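Local atomic coordinates of glycosyltransferase (Streptomyces viridochromogenes, PDB entry 2IUY), a protein that probably transfers a sugar from a nucleotide-activated donor, as a retaining glycosyltransferase of family GT4 involved in the biosynthesis of the antibiotic avilamycin A. Residues W21-P25 with G54-P59; I143-P149 with L318-I324; G169-P173 with P196-Y202; H174-A180 with L236-Q240; A262-P267 with V311-V316. All blocks are in the same frame, centred on the assembly; numbering follows the deposited sequence.

Interaction 1 of 5, residues W21-P25 with G54-P59; sequences WISVP and GAPGSP
The indole of W21 and the pyrrolidine of P56 meet obliquely. The pyrrole side of the indole does the touching: W21 CD1 lies 3.5 Å from P56 CG, while W21 CB sits 3.7 Å from P56 CD. Further along, V24 brings its CG2 branch to 3.9 Å from A55 CB, and the carbonyl oxygen of V24 rests against P59 CD at 3.6 Å. Both segments are loops that follow parallel strands, 5-9 and 49-53, of the N-terminal half of a GT-B enzyme. The side chain of I22 lies about 6 Å from G30 and about 7 Å from the side chain of Y29, which bind UDP.

The polar centre is the hydroxyl of S58. V24 N donates to S58 OG over 2.9 Å in a nearly straight bond (166°). With OG beside its own backbone N (chi1 -64°), the hydroxyl turns back into the type II turn from A55 to S58, where its 2.5 Å separation from A55 O is doubtfully short. A55 O also takes the N-H of S58, which closes the turn. The bond from V24 N would help to hold the hydroxyl in its rotation, and it ties the shape of one loop to the position of the other.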
# COMPACT_ATOMS: atom_id res chain seq x y z
N TRP A 21 -18.33 5.26 -5.61
CA TRP A 21 -17.26 5.19 -4.62
C TRP A 21 -16.28 4.13 -5.10
O TRP A 21 -16.68 3.14 -5.69
CB TRP A 21 -17.84 4.81 -3.24
CG TRP A 21 -18.70 5.93 -2.70
CD1 TRP A 21 -20.06 6.02 -2.76
CD2 TRP A 21 -18.25 7.16 -2.14
NE1 TRP A 21 -20.49 7.21 -2.24
CE2 TRP A 21 -19.40 7.93 -1.85
CE3 TRP A 21 -16.98 7.69 -1.83
CZ2 TRP A 21 -19.32 9.19 -1.26
CZ3 TRP A 21 -16.91 8.94 -1.26
CH2 TRP A 21 -18.08 9.69 -0.98
N ILE A 22 -15.00 4.36 -4.86
CA ILE A 22 -13.99 3.35 -5.17
C ILE A 22 -14.27 2.18 -4.23
O ILE A 22 -14.62 2.38 -3.07
CB ILE A 22 -12.56 3.93 -5.01
CG1 ILE A 22 -12.30 5.04 -6.09
CG2 ILE A 22 -11.49 2.79 -5.11
CD1 ILE A 22 -10.98 5.83 -5.89
N SER A 23 -14.14 0.97 -4.74
CA SER A 23 -14.40 -0.21 -3.92
C SER A 23 -13.15 -0.76 -3.21
O SER A 23 -12.02 -0.28 -3.40
CB SER A 23 -15.10 -1.31 -4.77
OG SER A 23 -14.15 -1.88 -5.68
N VAL A 24 -13.37 -1.73 -2.34
CA VAL A 24 -12.31 -2.47 -1.73
C VAL A 24 -12.52 -3.93 -2.06
O VAL A 24 -13.55 -4.50 -1.67
CB VAL A 24 -12.32 -2.27 -0.17
CG1 VAL A 24 -11.51 -3.40 0.57
CG2 VAL A 24 -11.80 -0.90 0.19
N PRO A 25 -11.59 -4.55 -2.80
CA PRO A 25 -10.40 -3.96 -3.39
C PRO A 25 -10.81 -3.07 -4.56
O PRO A 25 -11.93 -3.20 -5.08
CB PRO A 25 -9.60 -5.20 -3.85
CG PRO A 25 -10.59 -6.20 -4.13
CD PRO A 25 -11.74 -5.97 -3.19
N GLY A 54 -17.01 3.17 4.05
CA GLY A 54 -16.37 4.06 3.13
C GLY A 54 -16.08 3.37 1.82
O GLY A 54 -15.17 3.81 1.11
N ALA A 55 -16.81 2.28 1.52
CA ALA A 55 -16.62 1.54 0.24
C ALA A 55 -17.89 0.77 -0.22
O ALA A 55 -17.85 -0.46 -0.41
CB ALA A 55 -15.41 0.60 0.35
N PRO A 56 -19.02 1.49 -0.37
CA PRO A 56 -20.29 0.83 -0.69
C PRO A 56 -20.22 0.19 -2.11
O PRO A 56 -19.41 0.61 -2.94
CB PRO A 56 -21.36 1.95 -0.57
CG PRO A 56 -20.57 3.26 -0.59
CD PRO A 56 -19.13 2.96 -0.27
N GLY A 57 -20.95 -0.88 -2.37
CA GLY A 57 -20.77 -1.49 -3.71
C GLY A 57 -19.53 -2.37 -3.86
O GLY A 57 -19.32 -2.94 -4.94
N SER A 58 -18.70 -2.47 -2.80
CA SER A 58 -17.57 -3.43 -2.77
C SER A 58 -18.13 -4.85 -2.80
O SER A 58 -19.23 -5.06 -2.34
CB SER A 58 -16.72 -3.24 -1.51
OG SER A 58 -16.09 -1.97 -1.47
N PRO A 59 -17.37 -5.85 -3.34
CA PRO A 59 -17.93 -7.25 -3.30
C PRO A 59 -18.24 -7.66 -1.85
O PRO A 59 -17.43 -7.35 -0.94
CB PRO A 59 -16.84 -8.11 -3.91
CG PRO A 59 -15.96 -7.11 -4.72
CD PRO A 59 -16.04 -5.79 -3.97
O HOH W 1 -17.47 0.78 -4.35
O HOH W 2 -14.63 4.66 -1.54
O HOH W 3 -14.68 -6.88 -0.96

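Interaction 2 of 5, residues I143-P149 with L318-I324; sequences IPIPVDP and LWGHVTI
The carbonyl oxygen of W319 is gripped twice by the facing segment: V147 N donates to W319 O at 3.0 Å (150°), and P146 CA brings a C-H to W319 O at 3.2 Å. With the weak return bond from H321 N to V147 O, this makes a single beta bridge between V147 and G320, at the break between helix 308-319 and helix 321-336. In GT-B enzymes the C-terminal helix characteristically crosses back to the N-terminal domain, and here the start of helix 321-336, with G320 as N-cap, meets the chain linking the two domains.

H321 is sandwiched. Its CG lies between the backbone N and the carbonyl carbon (chi1 72°), which sets the imidazole against D148. The carboxylate stacks on one ring face with planes 16° apart, D148 OD1 standing 3.3 Å from H321 CE1, and D148 CB adds a CH-pi contact over the same ring. V322 CG2 takes the opposite face. Lying over the ring, the carboxylate is poorly angled for a hydrogen bond to H321 NE2; NE2 bonds E45 instead, and D148 OD1 bonds the backbone N of A150.

At the other end P144 and P146 pack on W319 and I324. P144 CG comes to the edge of the W319 indole, near its plane, 3.7 Å from CD1. The side chains of I145 and V147 come to about 4 Å from those of T256 and E260 respectively, both UDP-binding residues. I324 fits its CG2 branch between two residues of the linker, 3.6 Å from P146 CB and 3.7 Å from I143 CG2.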
# COMPACT_ATOMS: atom_id res chain seq x y z
N ILE A 143 3.38 -1.54 12.14
CA ILE A 143 2.85 -2.76 11.59
C ILE A 143 2.80 -2.56 10.09
O ILE A 143 2.05 -1.72 9.64
CB ILE A 143 1.42 -3.16 12.18
CG1 ILE A 143 1.43 -3.36 13.70
CG2 ILE A 143 0.96 -4.44 11.54
CD1 ILE A 143 0.01 -3.55 14.29
N PRO A 144 3.63 -3.29 9.33
CA PRO A 144 3.75 -2.99 7.89
C PRO A 144 2.53 -3.44 7.11
O PRO A 144 1.61 -4.10 7.68
CB PRO A 144 5.04 -3.76 7.50
CG PRO A 144 5.07 -4.93 8.44
CD PRO A 144 4.56 -4.37 9.75
N ILE A 145 2.48 -3.05 5.82
CA ILE A 145 1.35 -3.38 4.93
C ILE A 145 1.27 -4.90 4.71
O ILE A 145 2.29 -5.55 4.41
CB ILE A 145 1.42 -2.62 3.60
CG1 ILE A 145 1.25 -1.09 3.82
CG2 ILE A 145 0.45 -3.17 2.62
CD1 ILE A 145 1.64 -0.28 2.57
N PRO A 146 0.06 -5.47 4.90
CA PRO A 146 -0.20 -6.88 4.70
C PRO A 146 -0.48 -7.21 3.24
O PRO A 146 -0.91 -6.34 2.47
CB PRO A 146 -1.48 -7.12 5.52
CG PRO A 146 -2.24 -5.86 5.43
CD PRO A 146 -1.15 -4.76 5.38
N VAL A 147 -0.27 -8.46 2.90
CA VAL A 147 -0.60 -8.94 1.61
C VAL A 147 -1.21 -10.36 1.78
O VAL A 147 -0.69 -11.19 2.53
CB VAL A 147 0.66 -8.83 0.69
CG1 VAL A 147 1.78 -9.86 0.97
CG2 VAL A 147 0.27 -8.68 -0.69
N ASP A 148 -2.34 -10.62 1.11
CA ASP A 148 -2.95 -11.95 1.07
C ASP A 148 -2.52 -12.64 -0.23
O ASP A 148 -2.98 -12.25 -1.34
CB ASP A 148 -4.48 -11.79 1.14
CG ASP A 148 -5.24 -13.12 1.08
OD1 ASP A 148 -4.63 -14.22 1.09
OD2 ASP A 148 -6.49 -13.04 1.04
N PRO A 149 -1.69 -13.68 -0.10
CA PRO A 149 -1.21 -14.38 -1.28
C PRO A 149 -2.33 -14.87 -2.19
O PRO A 149 -2.11 -14.91 -3.41
CB PRO A 149 -0.39 -15.55 -0.73
CG PRO A 149 -0.13 -15.22 0.73
CD PRO A 149 -1.13 -14.21 1.16
N LEU A 318 6.96 -11.96 6.50
CA LEU A 318 6.97 -10.59 7.07
C LEU A 318 5.66 -9.86 6.94
O LEU A 318 5.27 -9.08 7.85
CB LEU A 318 8.06 -9.74 6.40
CG LEU A 318 9.52 -10.22 6.52
CD1 LEU A 318 10.43 -9.41 5.55
CD2 LEU A 318 10.02 -10.09 7.96
N TRP A 319 4.97 -10.07 5.81
CA TRP A 319 3.82 -9.25 5.50
C TRP A 319 2.56 -10.08 5.31
O TRP A 319 1.53 -9.51 4.99
CB TRP A 319 4.09 -8.34 4.27
CG TRP A 319 5.45 -7.62 4.39
CD1 TRP A 319 5.93 -6.94 5.49
CD2 TRP A 319 6.45 -7.54 3.39
NE1 TRP A 319 7.19 -6.45 5.22
CE2 TRP A 319 7.54 -6.81 3.94
CE3 TRP A 319 6.56 -8.01 2.06
CZ2 TRP A 319 8.72 -6.55 3.23
CZ3 TRP A 319 7.74 -7.75 1.34
CH2 TRP A 319 8.81 -7.02 1.94
N GLY A 320 2.60 -11.40 5.56
CA GLY A 320 1.41 -12.22 5.28
C GLY A 320 0.15 -11.68 5.94
O GLY A 320 0.20 -11.22 7.09
N HIS A 321 -0.98 -11.74 5.25
CA HIS A 321 -2.22 -11.18 5.81
C HIS A 321 -2.62 -11.62 7.22
O HIS A 321 -3.16 -10.81 7.98
CB HIS A 321 -3.40 -11.32 4.83
CG HIS A 321 -3.92 -12.72 4.66
ND1 HIS A 321 -3.11 -13.78 4.28
CD2 HIS A 321 -5.17 -13.22 4.77
CE1 HIS A 321 -3.84 -14.87 4.19
NE2 HIS A 321 -5.09 -14.56 4.48
N VAL A 322 -2.38 -12.90 7.55
CA VAL A 322 -2.85 -13.46 8.83
C VAL A 322 -1.92 -13.03 9.95
O VAL A 322 -2.38 -12.68 11.05
CB VAL A 322 -3.01 -15.06 8.76
CG1 VAL A 322 -3.15 -15.69 10.15
CG2 VAL A 322 -4.20 -15.47 7.88
N THR A 323 -0.61 -13.05 9.67
CA THR A 323 0.38 -12.54 10.61
C THR A 323 0.15 -11.06 10.96
O THR A 323 0.26 -10.68 12.12
CB THR A 323 1.91 -12.81 10.23
OG1 THR A 323 2.73 -12.46 11.36
CG2 THR A 323 2.39 -11.90 9.14
N ILE A 324 -0.10 -10.24 9.94
CA ILE A 324 -0.35 -8.81 10.14
C ILE A 324 -1.71 -8.57 10.81
O ILE A 324 -1.80 -7.77 11.71
CB ILE A 324 -0.32 -8.04 8.82
CG1 ILE A 324 1.09 -8.13 8.20
CG2 ILE A 324 -0.79 -6.55 9.02
CD1 ILE A 324 2.22 -7.70 9.18

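Interaction 3 of 5, residues G169-P173 with P196-Y202; sequences GRVSP and PAWEPEY
Y202 reaches across to P173 and V171. From CB, a first torsion that puts CG anti to the backbone N (chi1 -172°) swings the ring onto P173. The two side chains run past each other in opposite directions, P173 CG over the ring centre in a CH-pi contact 3.8 Å from the centroid, with CG and CD1 beneath it. On one flank, Y202 CD2 has V171 O at its edge at 3.6 Å; farther out, CE2 lies 3.3 Å from S172 C and CZ 3.5 Å from P173 CA. The tip, OH, is bonded to the backbone N of L178.

Two hydrogen bonds join the segments beside this CH-pi contact. S172 OG donates to E199 OE2 at 2.7 Å, arriving from above the carboxylate plane, 51° out of it. V171 N donates to P196 O at 2.9 Å, almost straight at 173°, and two waters bridge V171 O to the backbone of residues 196-199. R170 lays its CG 3.4 Å from P196 CG; its NE bonds the OH of UDP-binding Y29, and its NH2 bonds H174 NE2.

The loops leave neighbouring parallel strands, 165-168 and 191-194, of the C-terminal Rossmann-like domain. V171 and Y202 both lean on A177, at the start of helix 177-187, while V171 also touches I206 of helix 200-210.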
# COMPACT_ATOMS: atom_id res chain seq x y z
N GLY A 169 2.36 2.76 -10.00
CA GLY A 169 1.85 3.77 -9.10
C GLY A 169 1.52 5.04 -9.88
O GLY A 169 1.53 5.04 -11.12
N ARG A 170 1.25 6.12 -9.18
CA ARG A 170 1.02 7.41 -9.85
C ARG A 170 2.33 7.94 -10.45
O ARG A 170 3.38 7.90 -9.80
CB ARG A 170 0.40 8.43 -8.89
CG ARG A 170 -1.12 8.22 -8.68
CD ARG A 170 -1.68 9.34 -7.74
NE ARG A 170 -0.81 9.36 -6.56
CZ ARG A 170 0.17 10.24 -6.34
NH1 ARG A 170 0.37 11.28 -7.17
NH2 ARG A 170 0.92 10.09 -5.24
N VAL A 171 2.27 8.39 -11.69
CA VAL A 171 3.44 8.93 -12.38
C VAL A 171 3.60 10.37 -11.91
O VAL A 171 3.08 11.30 -12.53
CB VAL A 171 3.29 8.83 -13.92
CG1 VAL A 171 4.51 9.47 -14.66
CG2 VAL A 171 3.02 7.32 -14.37
N SER A 172 4.29 10.53 -10.77
CA SER A 172 4.48 11.81 -10.06
C SER A 172 5.89 11.85 -9.59
O SER A 172 6.47 10.80 -9.39
CB SER A 172 3.64 11.85 -8.80
OG SER A 172 2.29 11.93 -9.15
N PRO A 173 6.47 13.05 -9.46
CA PRO A 173 7.90 13.19 -9.14
C PRO A 173 8.35 12.52 -7.82
O PRO A 173 9.41 11.87 -7.80
CB PRO A 173 8.09 14.72 -9.08
CG PRO A 173 7.15 15.25 -10.09
CD PRO A 173 5.88 14.37 -9.77
N PRO A 196 -1.81 5.90 -13.10
CA PRO A 196 -2.28 7.15 -13.63
C PRO A 196 -1.15 8.16 -13.83
O PRO A 196 -0.36 8.42 -12.93
CB PRO A 196 -3.30 7.63 -12.58
CG PRO A 196 -2.93 6.96 -11.33
CD PRO A 196 -2.28 5.65 -11.72
N ALA A 197 -1.08 8.71 -15.04
CA ALA A 197 -0.06 9.70 -15.41
C ALA A 197 -0.83 10.97 -15.68
O ALA A 197 -1.14 11.28 -16.83
CB ALA A 197 0.70 9.26 -16.67
N TRP A 198 -1.16 11.68 -14.62
CA TRP A 198 -2.01 12.85 -14.71
C TRP A 198 -1.23 14.18 -14.75
O TRP A 198 -1.84 15.24 -14.93
CB TRP A 198 -2.96 12.88 -13.50
CG TRP A 198 -3.97 11.73 -13.44
CD1 TRP A 198 -4.17 10.76 -14.38
CD2 TRP A 198 -4.95 11.51 -12.41
NE1 TRP A 198 -5.20 9.93 -13.99
CE2 TRP A 198 -5.69 10.36 -12.79
CE3 TRP A 198 -5.26 12.15 -11.20
CZ2 TRP A 198 -6.73 9.82 -11.99
CZ3 TRP A 198 -6.31 11.63 -10.41
CH2 TRP A 198 -7.03 10.47 -10.81
N GLU A 199 0.10 14.12 -14.56
CA GLU A 199 0.96 15.32 -14.51
C GLU A 199 1.69 15.42 -15.83
O GLU A 199 2.71 14.75 -16.01
CB GLU A 199 1.92 15.24 -13.34
CG GLU A 199 1.12 15.22 -12.04
CD GLU A 199 1.93 15.05 -10.77
OE1 GLU A 199 3.03 15.64 -10.63
OE2 GLU A 199 1.40 14.34 -9.89
N PRO A 200 1.14 16.23 -16.77
CA PRO A 200 1.51 16.17 -18.20
C PRO A 200 2.93 16.63 -18.45
O PRO A 200 3.61 15.98 -19.24
CB PRO A 200 0.54 17.15 -18.89
CG PRO A 200 -0.50 17.50 -17.85
CD PRO A 200 0.14 17.28 -16.51
N GLU A 201 3.38 17.71 -17.77
CA GLU A 201 4.76 18.21 -17.96
C GLU A 201 5.78 17.16 -17.47
O GLU A 201 6.82 16.90 -18.11
CB GLU A 201 5.00 19.55 -17.24
CG GLU A 201 4.10 20.70 -17.70
CD GLU A 201 2.73 20.74 -17.02
OE1 GLU A 201 2.39 19.83 -16.20
OE2 GLU A 201 1.96 21.70 -17.30
N TYR A 202 5.49 16.58 -16.29
CA TYR A 202 6.31 15.46 -15.77
C TYR A 202 6.35 14.26 -16.74
O TYR A 202 7.42 13.81 -17.12
CB TYR A 202 5.84 15.01 -14.37
CG TYR A 202 6.77 13.98 -13.70
CD1 TYR A 202 8.13 14.25 -13.51
CD2 TYR A 202 6.27 12.76 -13.26
CE1 TYR A 202 8.99 13.33 -12.88
CE2 TYR A 202 7.12 11.82 -12.64
CZ TYR A 202 8.48 12.11 -12.47
OH TYR A 202 9.31 11.19 -11.86
O HOH W 4 2.14 12.19 -15.07
O HOH W 5 0.15 11.30 -11.92
O HOH W 6 10.90 12.14 -10.26

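Interaction 4 of 5, residues H174-A180 with L236-Q240; sequences HKGALEA and LAMSQ
H174 O receives Q240 N at 2.8 Å (163°), the donor standing well above the carbonyl plane, and S239 CA adds a C-H contact to the same oxygen. Next along, G176 CA makes a C-H...O contact with M238 O at 3.2 Å; G176 has positive phi and occupies the N-cap position of helix 177-187. Beside them the carboxylate of E179 and the amide of Q240 lie face to face, their planes 4° apart, with E179 OE1 3.5 Å from Q240 CG. The bend of Q240 at chi2 (-66°) brings its NE2 back to M238 O at 2.7 Å. M238 O lies near the plane of the Q240 amide, though NE2 stands above the M238 carbonyl plane; Q240 OE1 is held by the backbone N of G290. At the strand end A180 CB packs on L236 CD1 at 3.8 Å and on CG of M238, a selenomethionine in the crystal, at 3.6 Å.

The helix belongs to the beta-alpha-beta crossover from strand 165-168 to strand 191-194 in the Rossmann-like C-terminal domain of the GT-B fold, and strand 234-237 lies beside 165-168 in the same sheet. Its leading loop carries K175, which binds UDP. Bent at chi2 and chi3, the lysine folds alongside S239, with CE 3.8 Å from S239 OG. Farther out E252 positions both, in a salt bridge with K175 NZ and a hydrogen bond with S239 OG. The ring of H174 meets those of W250 and W246, the latter edge-to-face.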
# COMPACT_ATOMS: atom_id res chain seq x y z
N HIS A 174 7.57 12.66 -6.74
CA HIS A 174 7.96 12.05 -5.48
C HIS A 174 7.92 10.49 -5.53
O HIS A 174 8.52 9.83 -4.64
CB HIS A 174 7.08 12.57 -4.33
CG HIS A 174 5.64 12.19 -4.46
ND1 HIS A 174 4.79 12.83 -5.33
CD2 HIS A 174 4.92 11.21 -3.87
CE1 HIS A 174 3.58 12.28 -5.25
NE2 HIS A 174 3.64 11.29 -4.39
N LYS A 175 7.23 9.92 -6.53
CA LYS A 175 7.17 8.46 -6.71
C LYS A 175 8.34 7.94 -7.56
O LYS A 175 8.60 6.74 -7.59
CB LYS A 175 5.84 7.98 -7.30
CG LYS A 175 4.63 8.27 -6.42
CD LYS A 175 4.80 7.70 -5.00
CE LYS A 175 4.78 6.19 -4.99
NZ LYS A 175 4.41 5.64 -3.63
N GLY A 176 9.06 8.85 -8.21
CA GLY A 176 10.32 8.52 -8.85
C GLY A 176 10.14 7.77 -10.17
O GLY A 176 10.98 6.94 -10.52
N ALA A 177 9.08 8.07 -10.91
CA ALA A 177 8.86 7.47 -12.24
C ALA A 177 10.05 7.76 -13.17
O ALA A 177 10.50 6.89 -13.94
CB ALA A 177 7.53 7.96 -12.88
N LEU A 178 10.53 8.99 -13.10
CA LEU A 178 11.64 9.45 -13.94
C LEU A 178 12.91 8.72 -13.62
O LEU A 178 13.62 8.22 -14.50
CB LEU A 178 11.85 10.97 -13.78
CG LEU A 178 13.09 11.48 -14.56
CD1 LEU A 178 12.77 11.52 -16.06
CD2 LEU A 178 13.48 12.84 -14.10
N GLU A 179 13.20 8.62 -12.34
CA GLU A 179 14.35 7.84 -11.87
C GLU A 179 14.28 6.35 -12.18
O GLU A 179 15.29 5.72 -12.42
CB GLU A 179 14.54 8.09 -10.37
CG GLU A 179 14.98 9.54 -10.05
CD GLU A 179 13.84 10.57 -10.02
OE1 GLU A 179 12.63 10.22 -10.10
OE2 GLU A 179 14.15 11.77 -9.91
N ALA A 180 13.10 5.78 -12.14
CA ALA A 180 12.87 4.41 -12.57
C ALA A 180 13.14 4.28 -14.09
O ALA A 180 13.71 3.27 -14.56
CB ALA A 180 11.45 4.01 -12.24
N LEU A 236 10.30 -1.51 -9.69
CA LEU A 236 11.11 -0.37 -9.30
C LEU A 236 10.23 0.54 -8.44
O LEU A 236 9.20 1.07 -8.90
CB LEU A 236 11.60 0.37 -10.56
CG LEU A 236 12.30 -0.43 -11.68
CD1 LEU A 236 12.92 0.55 -12.76
CD2 LEU A 236 13.41 -1.37 -11.14
N ALA A 237 10.62 0.66 -7.18
CA ALA A 237 9.91 1.52 -6.22
C ALA A 237 10.87 2.64 -5.85
O ALA A 237 11.72 2.47 -4.98
CB ALA A 237 9.52 0.70 -4.98
N MSE A 238 10.74 3.78 -6.52
CA MSE A 238 11.84 4.78 -6.57
C MSE A 238 11.46 6.10 -5.97
O MSE A 238 11.86 7.14 -6.47
CB MSE A 238 12.26 5.00 -8.03
CG MSE A 238 12.61 3.72 -8.80
SE MSE A 238 14.15 2.79 -8.13
CE MSE A 238 15.55 4.04 -8.80
N SER A 239 10.71 6.05 -4.87
CA SER A 239 10.22 7.24 -4.20
C SER A 239 11.42 8.14 -3.90
O SER A 239 12.50 7.64 -3.58
CB SER A 239 9.41 6.89 -2.94
OG SER A 239 8.22 6.19 -3.28
N GLN A 240 11.22 9.45 -4.06
CA GLN A 240 12.30 10.42 -3.98
C GLN A 240 12.06 11.36 -2.82
O GLN A 240 10.93 11.69 -2.46
CB GLN A 240 12.40 11.23 -5.30
CG GLN A 240 12.74 10.38 -6.56
CD GLN A 240 14.14 9.76 -6.53
OE1 GLN A 240 15.14 10.46 -6.38
NE2 GLN A 240 14.21 8.44 -6.72
O HOH W 7 7.95 4.45 -6.96

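Interaction 5 of 5, residues A262-P267 with V311-V316; sequences AVSGTP and VRRAAV
R312 folds back over the end of helix 256-263, and its torsions explain how. CG stands anti to the backbone N (chi1 -178°), but chi2 falls at an unusual 139° and the chain bends again at chi3. R312 CD lies just 3.0 Å from V263 O, a close approach that may reflect strain or the model, while NH1 gives the same oxygen a weak, bent hydrogen bond of 3.3 Å. The guanidinium turns one face to the backbone of the turn, with G265 N 3.7 Å above its plane and toward the rim.

That turn is a Schellman motif: G265, with positive phi, is the C-prime residue, its N bonded to A262 O at 2.8 Å. R312 CA brings a C-H to the same carbonyl.

V311 divides its two branches between different neighbours. With CG1 anti to the carbonyl carbon (chi1 -58°), CG2 falls between the backbone N and the carbonyl carbon and lies against the turn, V311 CG2 3.5 Å from T266 N; CG1 spreads to P267, 4.1 Å from its CB. V311 CB itself rests on A262 CB at 3.9 Å. One helical turn later, A315 CB slots in 3.6 Å from V263 N, lying against A262 CB as well. The small A262 and A315 allow helix 308-319 to approach helix 256-263 closely here; the latter carries T256, V257 and E260 of the UDP site.

Chemically, the contact is an apolar seam with one charged margin. The positive guanidinium lies at the carboxyl end of helix 256-263, where the carbonyl oxygens concentrate partial negative charge, so its attraction is probably electrostatic more than a matter of directed bonds.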
# COMPACT_ATOMS: atom_id res chain seq x y z
N ALA A 262 6.53 -8.81 -4.40
CA ALA A 262 7.27 -9.95 -3.87
C ALA A 262 6.36 -11.16 -3.67
O ALA A 262 6.72 -12.29 -4.02
CB ALA A 262 7.97 -9.55 -2.56
N VAL A 263 5.18 -10.95 -3.13
CA VAL A 263 4.24 -12.09 -2.98
C VAL A 263 3.82 -12.62 -4.37
O VAL A 263 3.34 -13.75 -4.48
CB VAL A 263 3.04 -11.70 -2.18
CG1 VAL A 263 1.98 -11.04 -3.11
CG2 VAL A 263 2.44 -12.92 -1.51
N SER A 264 3.97 -11.81 -5.42
CA SER A 264 3.71 -12.29 -6.79
C SER A 264 4.97 -12.91 -7.40
O SER A 264 4.99 -13.21 -8.59
CB SER A 264 3.22 -11.19 -7.73
OG SER A 264 2.10 -10.49 -7.19
N GLY A 265 6.01 -13.10 -6.57
CA GLY A 265 7.28 -13.69 -7.02
C GLY A 265 8.22 -12.75 -7.76
O GLY A 265 8.96 -13.19 -8.64
N THR A 266 8.18 -11.46 -7.44
CA THR A 266 8.93 -10.43 -8.17
C THR A 266 9.78 -9.58 -7.23
O THR A 266 9.26 -8.90 -6.33
CB THR A 266 7.97 -9.55 -9.08
OG1 THR A 266 7.33 -10.41 -10.04
CG2 THR A 266 8.72 -8.35 -9.84
N PRO A 267 11.09 -9.55 -7.49
CA PRO A 267 12.00 -8.81 -6.62
C PRO A 267 11.86 -7.31 -6.89
O PRO A 267 11.22 -6.90 -7.86
CB PRO A 267 13.39 -9.36 -7.02
CG PRO A 267 13.23 -9.63 -8.54
CD PRO A 267 11.79 -10.15 -8.67
N VAL A 311 11.57 -14.29 -2.66
CA VAL A 311 10.78 -13.07 -2.39
C VAL A 311 9.36 -13.39 -1.94
O VAL A 311 8.80 -12.68 -1.10
CB VAL A 311 10.83 -12.03 -3.55
CG1 VAL A 311 12.25 -11.61 -3.84
CG2 VAL A 311 10.18 -12.53 -4.80
N ARG A 312 8.76 -14.44 -2.47
CA ARG A 312 7.44 -14.85 -2.02
C ARG A 312 7.44 -15.32 -0.55
O ARG A 312 6.52 -15.01 0.21
CB ARG A 312 6.82 -15.90 -2.94
CG ARG A 312 5.39 -16.34 -2.54
CD ARG A 312 4.48 -16.50 -3.83
NE ARG A 312 5.28 -17.04 -4.91
CZ ARG A 312 5.03 -16.90 -6.20
NH1 ARG A 312 4.01 -16.22 -6.64
NH2 ARG A 312 5.88 -17.44 -7.06
N ARG A 313 8.14 -16.08 -0.01
CA ARG A 313 8.60 -16.61 1.25
C ARG A 313 8.80 -15.47 2.25
O ARG A 313 8.34 -15.55 3.33
CB ARG A 313 9.92 -17.40 1.13
CG ARG A 313 10.40 -18.05 2.49
CD ARG A 313 11.67 -18.92 2.53
NE ARG A 313 11.82 -19.31 3.89
CZ ARG A 313 11.32 -20.29 4.59
NH1 ARG A 313 10.36 -21.11 4.26
NH2 ARG A 313 11.77 -20.34 5.79
N ALA A 314 9.82 -14.58 1.83
CA ALA A 314 9.99 -13.35 2.60
C ALA A 314 8.71 -12.54 2.75
O ALA A 314 8.43 -12.05 3.85
CB ALA A 314 11.12 -12.45 2.00
N ALA A 315 7.95 -12.37 1.66
CA ALA A 315 6.73 -11.56 1.73
C ALA A 315 5.68 -12.19 2.66
O ALA A 315 5.01 -11.49 3.40
CB ALA A 315 6.12 -11.32 0.33
N VAL A 316 5.53 -13.51 2.59
CA VAL A 316 4.53 -14.16 3.43
C VAL A 316 4.99 -14.10 4.90
O VAL A 316 4.19 -13.67 5.76
CB VAL A 316 4.19 -15.61 2.96
CG1 VAL A 316 3.16 -16.27 3.92
CG2 VAL A 316 3.64 -15.61 1.56

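How the interactions relate
The five contacts show how a GT-B enzyme places several loop and helix contacts of both domains in the neighbourhood of the nucleotide site. Interactions 3 and 4 interlock along the chain, their centres 11 Å apart, and touch where R170 O lies 3.5 Å from K175 CB. Interactions 2 and 5 share helix 308-319, with V147 CG2 3.8 Å from V263 CG1. Interaction 5 approaches interaction 4 to about 6 Å between nearest atoms, on the path from strand 234-237 to helix 256-263. Interaction 1 stands apart, its centre about 28 Å from that of interaction 4. No UDP occupies this chain, but K175 belongs to interaction 4, and the others have side chains within about 3 to 6 Å of binding residues.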